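PDB 3RCY: mandelate racemase/muconate lactonizing enzyme-like protein from Roseovarius sp. TM1035, which probably acts as a magnesium-dependent isomerase or related enzyme of the enolase superfamily. Local coordinates for residues G20-I25 against H386-E391; E40-S45 against A309-A314; H179-T184 against G212-A217. All coordinates share one frame; numbering follows the deposited sequence.

Interaction 1. Residues G20-I25 against H386-E391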
ATOM      1  N   GLY A  20      43.344  -3.350  -3.374  1.00 20.64           N
ATOM      2  CA  GLY A  20      42.872  -1.990  -3.183  1.00 19.86           C
ATOM      3  C   GLY A  20      42.727  -1.209  -4.483  1.00 19.43           C
ATOM      4  O   GLY A  20      42.343  -0.041  -4.451  1.00 19.44           O
ATOM      5  N   GLY A  21      43.034  -1.842  -5.618  1.00 18.74           N
ATOM      6  CA  GLY A  21      42.787  -1.241  -6.939  1.00 18.55           C
ATOM      7  C   GLY A  21      44.021  -0.682  -7.636  1.00 18.63           C
ATOM      8  O   GLY A  21      45.128  -0.739  -7.099  1.00 18.49           O
ATOM      9  N   ARG A  22      43.824  -0.127  -8.833  1.00 18.65           N
ATOM     10  CA  ARG A  22      44.941   0.326  -9.677  1.00 18.93           C
ATOM     11  C   ARG A  22      45.647   1.585  -9.162  1.00 17.34           C
ATOM     12  O   ARG A  22      46.856   1.735  -9.344  1.00 17.30           O
ATOM     13  CB  ARG A  22      44.485   0.544 -11.126  1.00 20.56           C
ATOM     14  CG  ARG A  22      44.296  -0.739 -11.925  1.00 32.86           C
ATOM     15  CD  ARG A  22      44.072  -0.428 -13.406  1.00 23.56           C
ATOM     16  NE  ARG A  22      43.941  -1.642 -14.213  1.00 33.96           N
ATOM     17  CZ  ARG A  22      42.818  -2.343 -14.353  1.00 24.78           C
ATOM     18  NH1 ARG A  22      41.696  -1.969 -13.738  1.00 33.70           N
ATOM     19  NH2 ARG A  22      42.816  -3.434 -15.109  1.00 34.32           N
ATOM     20  N   TYR A  23      44.894   2.488  -8.538  1.00 15.47           N
ATOM     21  CA  TYR A  23      45.460   3.731  -8.006  1.00 14.91           C
ATOM     22  C   TYR A  23      44.554   4.305  -6.927  1.00 14.13           C
ATOM     23  O   TYR A  23      43.344   4.029  -6.902  1.00 13.65           O
ATOM     24  CB  TYR A  23      45.684   4.780  -9.122  1.00 14.85           C
ATOM     25  CG  TYR A  23      44.421   5.066  -9.903  1.00 14.98           C
ATOM     26  CD1 TYR A  23      43.452   5.939  -9.400  1.00 14.29           C
ATOM     27  CD2 TYR A  23      44.174   4.434 -11.132  1.00 14.66           C
ATOM     28  CE1 TYR A  23      42.279   6.176 -10.083  1.00 14.65           C
ATOM     29  CE2 TYR A  23      42.996   4.677 -11.835  1.00 14.49           C
ATOM     30  CZ  TYR A  23      42.050   5.546 -11.301  1.00 14.43           C
ATOM     31  OH  TYR A  23      40.865   5.797 -11.970  1.00 14.57           O
ATOM     32  N   TRP A  24      45.148   5.108  -6.047  1.00 14.42           N
ATOM     33  CA  TRP A  24      44.411   5.826  -5.011  1.00 14.78           C
ATOM     34  C   TRP A  24      44.607   7.320  -5.213  1.00 15.19           C
ATOM     35  O   TRP A  24      45.700   7.767  -5.555  1.00 15.67           O
ATOM     36  CB  TRP A  24      44.895   5.423  -3.614  1.00 14.42           C
ATOM     37  CG  TRP A  24      44.795   3.950  -3.332  1.00 14.30           C
ATOM     38  CD1 TRP A  24      43.870   3.074  -3.833  1.00 14.32           C
ATOM     39  CD2 TRP A  24      45.642   3.185  -2.468  1.00 14.59           C
ATOM     40  NE1 TRP A  24      44.098   1.810  -3.341  1.00 14.28           N
ATOM     41  CE2 TRP A  24      45.177   1.849  -2.501  1.00 14.14           C
ATOM     42  CE3 TRP A  24      46.746   3.499  -1.668  1.00 14.44           C
ATOM     43  CZ2 TRP A  24      45.782   0.826  -1.765  1.00 14.85           C
ATOM     44  CZ3 TRP A  24      47.345   2.479  -0.928  1.00 15.31           C
ATOM     45  CH2 TRP A  24      46.865   1.159  -0.989  1.00 14.44           C
ATOM     46  N   ILE A  25      43.539   8.083  -5.013  1.00 15.09           N
ATOM     47  CA  ILE A  25      43.585   9.528  -5.214  1.00 15.01           C
ATOM     48  C   ILE A  25      43.632  10.204  -3.854  1.00 14.93           C
ATOM     49  O   ILE A  25      42.619  10.297  -3.159  1.00 14.40           O
ATOM     50  CB  ILE A  25      42.381  10.052  -6.046  1.00 14.78           C
ATOM     51  CG1 ILE A  25      42.337   9.364  -7.420  1.00 15.41           C
ATOM     52  CG2 ILE A  25      42.475  11.576  -6.215  1.00 15.41           C
ATOM     53  CD1 ILE A  25      40.995   9.521  -8.158  1.00 15.38           C
ATOM     54  N   HIS A 386      40.371   2.720 -11.760  1.00 21.27           N
ATOM     55  CA  HIS A 386      40.631   2.097 -10.468  1.00 21.76           C
ATOM     56  C   HIS A 386      40.118   0.648 -10.450  1.00 22.78           C
ATOM     57  O   HIS A 386      40.841  -0.268 -10.045  1.00 22.84           O
ATOM     58  CB  HIS A 386      40.015   2.951  -9.351  1.00 21.41           C
ATOM     59  CG  HIS A 386      39.807   2.221  -8.062  1.00 22.27           C
ATOM     60  ND1 HIS A 386      40.824   1.996  -7.158  1.00 22.07           N
ATOM     61  CD2 HIS A 386      38.693   1.673  -7.519  1.00 21.17           C
ATOM     62  CE1 HIS A 386      40.345   1.342  -6.114  1.00 21.39           C
ATOM     63  NE2 HIS A 386      39.057   1.124  -6.313  1.00 22.14           N
ATOM     64  N   LEU A 387      38.877   0.469 -10.904  1.00 23.52           N
ATOM     65  CA  LEU A 387      38.287  -0.838 -11.206  1.00 24.89           C
ATOM     66  C   LEU A 387      37.591  -0.724 -12.555  1.00 25.90           C
ATOM     67  O   LEU A 387      37.291   0.386 -12.993  1.00 25.80           O
ATOM     68  CB  LEU A 387      37.251  -1.230 -10.150  1.00 24.80           C
ATOM     69  CG  LEU A 387      37.759  -1.625  -8.764  1.00 27.31           C
ATOM     70  CD1 LEU A 387      36.615  -1.542  -7.753  1.00 24.82           C
ATOM     71  CD2 LEU A 387      38.389  -3.018  -8.781  1.00 25.34           C
ATOM     72  N   GLU A 388      37.318  -1.856 -13.201  1.00 27.18           N
ATOM     73  CA  GLU A 388      36.669  -1.857 -14.522  1.00 29.12           C
ATOM     74  C   GLU A 388      35.622  -2.956 -14.656  1.00 30.05           C
ATOM     75  O   GLU A 388      35.702  -3.977 -13.971  1.00 30.05           O
ATOM     76  CB  GLU A 388      37.712  -1.971 -15.645  1.00 30.04           C
ATOM     77  CG  GLU A 388      38.480  -0.675 -15.891  1.00 41.30           C
ATOM     78  CD  GLU A 388      39.692  -0.838 -16.795  1.00 31.62           C
ATOM     79  OE1 GLU A 388      40.090  -1.991 -17.081  1.00 42.07           O
ATOM     80  OE2 GLU A 388      40.251   0.200 -17.211  1.00 41.75           O
ATOM     81  N   MET A 389      34.640  -2.735 -15.532  1.00 30.94           N
ATOM     82  CA  MET A 389      33.586  -3.724 -15.800  1.00 32.18           C
ATOM     83  C   MET A 389      33.772  -4.393 -17.157  1.00 33.73           C
ATOM     84  O   MET A 389      33.924  -3.720 -18.175  1.00 34.16           O
ATOM     85  CB  MET A 389      32.184  -3.097 -15.712  1.00 31.87           C
ATOM     86  CG  MET A 389      31.818  -2.596 -14.324  1.00 25.92           C
ATOM     87  SD  MET A 389      30.096  -2.118 -14.121  1.00 31.02           S
ATOM     88  CE  MET A 389      29.358  -3.652 -13.548  1.00 26.21           C
ATOM     89  N   GLN A 390      33.744  -5.723 -17.147  1.00 34.71           N
ATOM     90  CA  GLN A 390      33.872  -6.566 -18.342  1.00 35.74           C
ATOM     91  C   GLN A 390      32.908  -6.175 -19.471  1.00 36.09           C
ATOM     92  O   GLN A 390      31.782  -5.754 -19.210  1.00 34.96           O
ATOM     93  CB  GLN A 390      33.600  -8.018 -17.940  1.00 35.91           C
ATOM     94  CG  GLN A 390      34.328  -9.059 -18.756  1.00 43.51           C
ATOM     95  CD  GLN A 390      34.119 -10.456 -18.205  1.00 36.75           C
ATOM     96  OE1 GLN A 390      34.911 -10.936 -17.395  1.00 43.49           O
ATOM     97  NE2 GLN A 390      33.041 -11.109 -18.631  1.00 43.29           N
ATOM     98  N   GLU A 391      33.358  -6.319 -20.721  1.00 37.58           N
ATOM     99  CA  GLU A 391      32.460  -6.173 -21.874  1.00 38.81           C
ATOM    100  C   GLU A 391      31.845  -7.513 -22.298  1.00 40.30           C
ATOM    101  O   GLU A 391      30.643  -7.585 -22.579  1.00 40.49           O
ATOM    102  CB  GLU A 391      33.143  -5.477 -23.067  1.00 38.79           C
ATOM    103  CG  GLU A 391      32.214  -5.319 -24.283  1.00 36.00           C
ATOM    104  CD  GLU A 391      32.572  -4.152 -25.188  1.00 38.80           C
ATOM    105  OE1 GLU A 391      32.904  -3.060 -24.680  1.00 35.76           O
ATOM    106  OE2 GLU A 391      32.493  -4.329 -26.419  1.00 36.55           O
TER

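Interaction 2. Residues E40-S45 against A309-A314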
ATOM      1  N   GLU A  40      41.023  11.231   0.908  1.00 13.62           N
ATOM      2  CA  GLU A  40      41.109  10.303  -0.214  1.00 13.99           C
ATOM      3  C   GLU A  40      39.803  10.311  -1.002  1.00 14.18           C
ATOM      4  O   GLU A  40      38.724  10.191  -0.419  1.00 14.27           O
ATOM      5  CB  GLU A  40      41.456   8.896   0.288  1.00 14.39           C
ATOM      6  CG  GLU A  40      41.538   7.851  -0.816  1.00 17.21           C
ATOM      7  CD  GLU A  40      42.240   6.571  -0.392  1.00 15.51           C
ATOM      8  OE1 GLU A  40      42.710   6.464   0.770  1.00 17.09           O
ATOM      9  OE2 GLU A  40      42.312   5.661  -1.250  1.00 18.26           O
ATOM     10  N   CYS A  41      39.903  10.503  -2.317  1.00 14.44           N
ATOM     11  CA  CYS A  41      38.724  10.493  -3.185  1.00 14.76           C
ATOM     12  C   CYS A  41      38.500   9.111  -3.781  1.00 15.46           C
ATOM     13  O   CYS A  41      39.451   8.412  -4.129  1.00 16.44           O
ATOM     14  CB  CYS A  41      38.859  11.518  -4.315  1.00 14.57           C
ATOM     15  SG  CYS A  41      39.041  13.216  -3.746  1.00 16.26           S
ATOM     16  N   TYR A  42      37.235   8.731  -3.897  1.00 15.21           N
ATOM     17  CA  TYR A  42      36.852   7.460  -4.480  1.00 14.93           C
ATOM     18  C   TYR A  42      35.918   7.763  -5.649  1.00 14.83           C
ATOM     19  O   TYR A  42      34.715   8.003  -5.463  1.00 14.93           O
ATOM     20  CB  TYR A  42      36.187   6.573  -3.419  1.00 14.73           C
ATOM     21  CG  TYR A  42      36.103   5.105  -3.791  1.00 14.75           C
ATOM     22  CD1 TYR A  42      37.249   4.307  -3.828  1.00 15.03           C
ATOM     23  CD2 TYR A  42      34.878   4.513  -4.091  1.00 14.69           C
ATOM     24  CE1 TYR A  42      37.181   2.957  -4.166  1.00 15.35           C
ATOM     25  CE2 TYR A  42      34.792   3.162  -4.430  1.00 14.86           C
ATOM     26  CZ  TYR A  42      35.950   2.392  -4.460  1.00 14.99           C
ATOM     27  OH  TYR A  42      35.876   1.060  -4.797  1.00 15.73           O
ATOM     28  N   ALA A  43      36.493   7.797  -6.850  1.00 14.17           N
ATOM     29  CA  ALA A  43      35.780   8.196  -8.056  1.00 13.92           C
ATOM     30  C   ALA A  43      36.564   7.747  -9.290  1.00 14.35           C
ATOM     31  O   ALA A  43      37.700   8.184  -9.500  1.00 14.26           O
ATOM     32  CB  ALA A  43      35.592   9.709  -8.073  1.00 13.43           C
ATOM     33  N   ALA A  44      35.968   6.866 -10.090  1.00 14.14           N
ATOM     34  CA  ALA A  44      36.650   6.342 -11.278  1.00 14.12           C
ATOM     35  C   ALA A  44      35.751   6.212 -12.504  1.00 14.05           C
ATOM     36  O   ALA A  44      36.030   5.401 -13.383  1.00 14.77           O
ATOM     37  CB  ALA A  44      37.314   5.012 -10.973  1.00 14.17           C
ATOM     38  N   SER A  45      34.697   7.017 -12.591  1.00 13.68           N
ATOM     39  CA  SER A  45      33.905   7.064 -13.830  1.00 13.75           C
ATOM     40  C   SER A  45      34.794   7.554 -14.970  1.00 13.86           C
ATOM     41  O   SER A  45      34.649   7.122 -16.112  1.00 14.16           O
ATOM     42  CB  SER A  45      32.690   7.982 -13.688  1.00 14.02           C
ATOM     43  OG  SER A  45      31.986   7.716 -12.483  1.00 20.30           O
ATOM     44  N   ALA A 309      28.513  -0.590   7.647  1.00 10.87           N
ATOM     45  CA  ALA A 309      29.745  -1.345   7.444  1.00 10.60           C
ATOM     46  C   ALA A 309      30.560  -0.631   6.364  1.00 11.06           C
ATOM     47  O   ALA A 309      30.447  -0.970   5.189  1.00 10.92           O
ATOM     48  CB  ALA A 309      29.435  -2.798   7.055  1.00 10.02           C
ATOM     49  N   PRO A 310      31.361   0.385   6.760  1.00 12.59           N
ATOM     50  CA  PRO A 310      32.093   1.247   5.822  1.00 13.30           C
ATOM     51  C   PRO A 310      32.920   0.454   4.805  1.00 13.50           C
ATOM     52  O   PRO A 310      33.680  -0.444   5.175  1.00 13.57           O
ATOM     53  CB  PRO A 310      33.007   2.070   6.738  1.00 13.74           C
ATOM     54  CG  PRO A 310      32.282   2.104   8.050  1.00 16.42           C
ATOM     55  CD  PRO A 310      31.638   0.750   8.165  1.00 13.13           C
ATOM     56  N   HIS A 311      32.735   0.783   3.533  1.00 13.04           N
ATOM     57  CA  HIS A 311      33.423   0.127   2.427  1.00 13.05           C
ATOM     58  C   HIS A 311      34.898   0.495   2.387  1.00 13.14           C
ATOM     59  O   HIS A 311      35.261   1.642   2.655  1.00 13.33           O
ATOM     60  CB  HIS A 311      32.783   0.557   1.096  1.00 13.42           C
ATOM     61  CG  HIS A 311      33.424  -0.053  -0.113  1.00 14.20           C
ATOM     62  ND1 HIS A 311      34.366   0.607  -0.875  1.00 14.32           N
ATOM     63  CD2 HIS A 311      33.266  -1.272  -0.685  1.00 14.34           C
ATOM     64  CE1 HIS A 311      34.743  -0.168  -1.877  1.00 14.79           C
ATOM     65  NE2 HIS A 311      34.090  -1.314  -1.784  1.00 14.53           N
ATOM     66  N   LEU A 312      35.739  -0.478   2.044  1.00 12.86           N
ATOM     67  CA  LEU A 312      37.125  -0.185   1.691  1.00 12.82           C
ATOM     68  C   LEU A 312      37.617  -1.052   0.543  1.00 13.34           C
ATOM     69  O   LEU A 312      37.855  -2.248   0.709  1.00 13.22           O
ATOM     70  CB  LEU A 312      38.081  -0.318   2.896  1.00 12.51           C
ATOM     71  CG  LEU A 312      39.516   0.126   2.541  1.00 14.82           C
ATOM     72  CD1 LEU A 312      39.652   1.658   2.509  1.00 12.80           C
ATOM     73  CD2 LEU A 312      40.561  -0.478   3.458  1.00 12.98           C
ATOM     74  N   TYR A 313      37.750  -0.450  -0.631  1.00 14.29           N
ATOM     75  CA  TYR A 313      38.621  -1.020  -1.648  1.00 15.01           C
ATOM     76  C   TYR A 313      39.454   0.114  -2.207  1.00 15.17           C
ATOM     77  O   TYR A 313      39.298   0.521  -3.356  1.00 15.34           O
ATOM     78  CB  TYR A 313      37.874  -1.799  -2.747  1.00 15.83           C
ATOM     79  CG  TYR A 313      38.803  -2.793  -3.403  1.00 19.14           C
ATOM     80  CD1 TYR A 313      39.255  -3.911  -2.694  1.00 16.22           C
ATOM     81  CD2 TYR A 313      39.289  -2.589  -4.698  1.00 16.51           C
ATOM     82  CE1 TYR A 313      40.140  -4.818  -3.265  1.00 19.68           C
ATOM     83  CE2 TYR A 313      40.177  -3.499  -5.287  1.00 19.65           C
ATOM     84  CZ  TYR A 313      40.598  -4.608  -4.560  1.00 16.85           C
ATOM     85  OH  TYR A 313      41.482  -5.512  -5.108  1.00 20.58           O
ATOM     86  N   ALA A 314      40.333   0.623  -1.352  1.00 15.05           N
ATOM     87  CA  ALA A 314      41.084   1.836  -1.613  1.00 15.12           C
ATOM     88  C   ALA A 314      42.208   1.920  -0.583  1.00 15.01           C
ATOM     89  O   ALA A 314      42.539   0.921   0.060  1.00 15.32           O
ATOM     90  CB  ALA A 314      40.164   3.049  -1.526  1.00 15.02           C
TER

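Interaction 3. Residues H179-T184 against G212-A217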
ATOM      1  N   HIS A 179      22.548  -9.956 -15.097  1.00 13.21           N
ATOM      2  CA  HIS A 179      22.380 -11.178 -15.880  1.00 13.39           C
ATOM      3  C   HIS A 179      21.949 -12.331 -14.985  1.00 13.08           C
ATOM      4  O   HIS A 179      21.980 -12.218 -13.759  1.00 13.01           O
ATOM      5  CB  HIS A 179      23.650 -11.533 -16.693  1.00 13.89           C
ATOM      6  CG  HIS A 179      24.858 -11.821 -15.851  1.00 14.59           C
ATOM      7  ND1 HIS A 179      25.881 -10.913 -15.682  1.00 14.25           N
ATOM      8  CD2 HIS A 179      25.210 -12.919 -15.138  1.00 14.22           C
ATOM      9  CE1 HIS A 179      26.810 -11.437 -14.901  1.00 14.31           C
ATOM     10  NE2 HIS A 179      26.423 -12.651 -14.552  1.00 14.91           N
ATOM     11  N   MET A 180      21.533 -13.433 -15.597  1.00 12.97           N
ATOM     12  CA  MET A 180      21.185 -14.635 -14.847  1.00 13.66           C
ATOM     13  C   MET A 180      22.468 -15.429 -14.598  1.00 13.84           C
ATOM     14  O   MET A 180      23.251 -15.623 -15.524  1.00 14.45           O
ATOM     15  CB  MET A 180      20.165 -15.464 -15.643  1.00 14.00           C
ATOM     16  CG  MET A 180      19.680 -16.741 -14.961  1.00 11.30           C
ATOM     17  SD  MET A 180      18.534 -16.451 -13.601  1.00 14.18           S
ATOM     18  CE  MET A 180      17.007 -16.039 -14.476  1.00 11.04           C
ATOM     19  N   PRO A 181      22.704 -15.879 -13.349  1.00 13.76           N
ATOM     20  CA  PRO A 181      23.885 -16.720 -13.115  1.00 13.84           C
ATOM     21  C   PRO A 181      23.821 -18.015 -13.926  1.00 14.31           C
ATOM     22  O   PRO A 181      22.731 -18.544 -14.183  1.00 13.88           O
ATOM     23  CB  PRO A 181      23.797 -17.050 -11.615  1.00 13.75           C
ATOM     24  CG  PRO A 181      22.318 -16.909 -11.286  1.00 11.91           C
ATOM     25  CD  PRO A 181      21.885 -15.731 -12.129  1.00 13.40           C
ATOM     26  N   ALA A 182      24.987 -18.513 -14.330  1.00 14.79           N
ATOM     27  CA  ALA A 182      25.098 -19.852 -14.889  1.00 15.65           C
ATOM     28  C   ALA A 182      24.881 -20.850 -13.747  1.00 16.06           C
ATOM     29  O   ALA A 182      25.072 -20.492 -12.587  1.00 15.52           O
ATOM     30  CB  ALA A 182      26.464 -20.030 -15.500  1.00 15.80           C
ATOM     31  N   MET A 183      24.473 -22.082 -14.069  1.00 16.79           N
ATOM     32  CA  MET A 183      24.358 -23.143 -13.061  1.00 17.43           C
ATOM     33  C   MET A 183      25.689 -23.376 -12.345  1.00 16.98           C
ATOM     34  O   MET A 183      25.713 -23.658 -11.148  1.00 17.00           O
ATOM     35  CB  MET A 183      23.861 -24.459 -13.678  1.00 19.26           C
ATOM     36  CG  MET A 183      22.338 -24.571 -13.822  1.00 25.69           C
ATOM     37  SD  MET A 183      21.396 -24.357 -12.282  1.00 21.38           S
ATOM     38  CE  MET A 183      22.033 -25.708 -11.286  1.00 25.58           C
ATOM     39  N   THR A 184      26.788 -23.238 -13.080  1.00 16.50           N
ATOM     40  CA  THR A 184      28.129 -23.345 -12.498  1.00 16.64           C
ATOM     41  C   THR A 184      28.446 -22.229 -11.492  1.00 16.12           C
ATOM     42  O   THR A 184      29.159 -22.473 -10.526  1.00 16.10           O
ATOM     43  CB  THR A 184      29.227 -23.387 -13.581  1.00 16.97           C
ATOM     44  OG1 THR A 184      29.035 -22.295 -14.480  1.00 17.95           O
ATOM     45  CG2 THR A 184      29.176 -24.709 -14.360  1.00 18.34           C
ATOM     46  N   GLY A 212      26.924  -6.848  -7.725  1.00 13.77           N
ATOM     47  CA  GLY A 212      25.819  -6.336  -8.537  1.00 13.37           C
ATOM     48  C   GLY A 212      25.682  -6.964  -9.914  1.00 13.49           C
ATOM     49  O   GLY A 212      25.209  -6.299 -10.850  1.00 14.30           O
ATOM     50  N   GLN A 213      26.067  -8.236 -10.035  1.00 12.83           N
ATOM     51  CA  GLN A 213      26.092  -8.949 -11.323  1.00 13.03           C
ATOM     52  C   GLN A 213      24.710  -9.263 -11.888  1.00 12.72           C
ATOM     53  O   GLN A 213      24.562  -9.473 -13.094  1.00 12.58           O
ATOM     54  CB  GLN A 213      26.799 -10.306 -11.195  1.00 13.51           C
ATOM     55  CG  GLN A 213      28.271 -10.277 -10.871  1.00 18.85           C
ATOM     56  CD  GLN A 213      28.545 -10.533  -9.402  1.00 14.25           C
ATOM     57  OE1 GLN A 213      27.909  -9.940  -8.521  1.00 18.15           O
ATOM     58  NE2 GLN A 213      29.505 -11.414  -9.128  1.00 18.49           N
ATOM     59  N   PHE A 214      23.707  -9.332 -11.018  1.00 12.23           N
ATOM     60  CA  PHE A 214      22.511 -10.110 -11.335  1.00 12.22           C
ATOM     61  C   PHE A 214      21.215  -9.350 -11.553  1.00 12.10           C
ATOM     62  O   PHE A 214      21.004  -8.261 -11.024  1.00 11.34           O
ATOM     63  CB  PHE A 214      22.312 -11.189 -10.264  1.00 12.32           C
ATOM     64  CG  PHE A 214      23.500 -12.081 -10.116  1.00 13.48           C
ATOM     65  CD1 PHE A 214      23.926 -12.869 -11.189  1.00 12.51           C
ATOM     66  CD2 PHE A 214      24.228 -12.103  -8.930  1.00 12.58           C
ATOM     67  CE1 PHE A 214      25.051 -13.677 -11.078  1.00 13.69           C
ATOM     68  CE2 PHE A 214      25.353 -12.914  -8.812  1.00 13.53           C
ATOM     69  CZ  PHE A 214      25.759 -13.705  -9.885  1.00 12.70           C
ATOM     70  N   THR A 215      20.347  -9.965 -12.347  1.00 12.57           N
ATOM     71  CA  THR A 215      18.957  -9.558 -12.421  1.00 12.47           C
ATOM     72  C   THR A 215      18.348  -9.903 -11.067  1.00 12.25           C
ATOM     73  O   THR A 215      18.915 -10.686 -10.316  1.00 12.24           O
ATOM     74  CB  THR A 215      18.209 -10.317 -13.525  1.00 11.93           C
ATOM     75  OG1 THR A 215      18.330 -11.723 -13.298  1.00 14.04           O
ATOM     76  CG2 THR A 215      18.792  -9.977 -14.893  1.00 13.87           C
ATOM     77  N   THR A 216      17.196  -9.320 -10.768  1.00 12.03           N
ATOM     78  CA  THR A 216      16.461  -9.633  -9.548  1.00 12.10           C
ATOM     79  C   THR A 216      16.208 -11.137  -9.466  1.00 12.11           C
ATOM     80  O   THR A 216      16.467 -11.773  -8.437  1.00 11.59           O
ATOM     81  CB  THR A 216      15.126  -8.873  -9.535  1.00 12.56           C
ATOM     82  OG1 THR A 216      15.374  -7.498  -9.850  1.00 13.58           O
ATOM     83  CG2 THR A 216      14.448  -8.967  -8.166  1.00 13.83           C
ATOM     84  N   ALA A 217      15.719 -11.694 -10.571  1.00 12.63           N
ATOM     85  CA  ALA A 217      15.459 -13.126 -10.699  1.00 12.92           C
ATOM     86  C   ALA A 217      16.706 -13.958 -10.390  1.00 13.55           C
ATOM     87  O   ALA A 217      16.651 -14.928  -9.622  1.00 13.73           O
ATOM     88  CB  ALA A 217      14.963 -13.429 -12.104  1.00 12.98           C
TER

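Interaction 1. Residues G20-I25 against H386-E391
Two hydrogen bonds join Arg22, Tyr23 and His386. Arg22 N donates to His386 O at 3.2 Å, almost straight (167°). His386 ND1 gives its proton to Tyr23 O, also at 3.2 Å; this bond is more bent, with the oxygen somewhat off the imidazole plane. His386 CG is anti to the backbone N (chi1 161°), which turns the ND1-CE1 side of the ring to the carbonyl oxygens of Tyr23 and Gly20. Both lie at the ring edge, with Gly20 O 2.9 Å from His386 CE1. Gly21 packs its CA 3.6 Å from His386 CE1.

His386 CB also makes a CH-pi contact over one face of the Tyr23 ring, 4.2 Å from its centroid.

The charged pair is weaker. Arg22 NH2 and Glu388 OE1 are 3.7 Å apart, and the oxygen is well out of the guanidinium plane. Firmer bonds go to Leu385, from Arg22 NH1 to its O and from its N to Glu388 OE2.

A leucine in place of His386 lacks the ring N-H and would probably leave Tyr23 O without a donor here. The tail is held to the N-terminal domain here by one backbone bond and one imidazole bond, both at His386, with a weak charge pair beyond.

Interaction 2. Residues E40-S45 against A309-A314
Tyr42 and Ala314 mark the closest approach of the two backbones, with CA atoms 7.6 Å apart. That is too wide for strand pairing, and the gap is bridged mainly by side chains, Tyr42 above all. Residues 40-45 run from the end of strand 36-41, outermost in its sheet within this chain, into a loop. Residues 309-314 form the loop between barrel strand 307-308 and helix 316-327.

Tyr42 CG is anti to the backbone N (chi1 -163°), and the ring reaches across to the barrel loop. Tyr313 O meets the edge of this ring near its plane, 3.3 Å from Tyr42 CE1. Ala314 CB lies obliquely to the ring, 3.9 Å from Tyr42 CD1. At the far end, Tyr42 OH comes to the edge of the His311 imidazole, 3.4 Å from CE1. The two rings are tilted by 57°, and their centroids are 5.6 Å apart.

Glu40 stretches out fully and brings OE2 to 3.4 Å from Ala314 CB. Its carboxylate is held just beyond, with OE2 taking a hydrogen bond from Gly315 N and OE1 one from Glu318 N. It therefore receives backbone N-H groups at the start of helix 316-327, where the helix dipole would probably favour its negative charge.

The His311 side chain is about 4 Å from the bound magnesium ion and packs on Glu261 of the metal site. The contact is buried, mostly van der Waals, and sets a tyrosine of the N-terminal domain against a histidine close to the metal.

Interaction 3. Residues H179-T184 against G212-A217
His179 pairs with Phe214 in a single beta bridge of the parallel pattern. His179 N donates to Gln213 O at 2.9 Å. His179 O accepts from Thr215 N at 3.1 Å. The same His179 O lies at the edge of the Phe214 ring, 3.3 Å from CD1. The His179 side chain takes the position between its backbone N and carbonyl carbon (chi1 63°), which folds the ring back over Gln213 O. That oxygen lies over one imidazole face. Phe214 turns its edge to the His179 face in an offset edge-to-face pair, centroids 5.4 Å apart and planes at 75°.

These are adjacent beta-alpha loops of the enolase-type barrel. Residues 179-184 end the loop between strand 164-167 and helix 183-200. Residues 212-217 end the one between strand 205-208 and helix 216-226.

Met180 bends at chi2 and chi3 to set its CE 4.1 Å from Ala217 CB, in the first turn of helix 216-226. Leu232 of a third subunit also packs on Met180. Pro181 follows, with its CB 3.6 Å from Phe214 CE1 and its CD 3.6 Å from Phe214 CD1.

How the interactions relate
From the N terminus, residues 20-25 come first and enter strand 24-31. Interaction 1 joins them to the C-terminal tail and so closes a loop over most of the chain. Residues 40-45 follow at the end of the next strand; interaction 2 closes on the barrel loop 309-314 and is nested inside interaction 1. Interaction 3 is local, linking two successive barrel loops, and is nested inside both. None cross. Interactions 1 and 2 touch: strands 24-31 and 36-41 are sheet neighbours, and Tyr313 lies against Gly20 and Gly21. Together they tie the N-terminal domain to tail and barrel. Interaction 3 stands apart, its centre 22 Å and 25 Å from those of interactions 1 and 2.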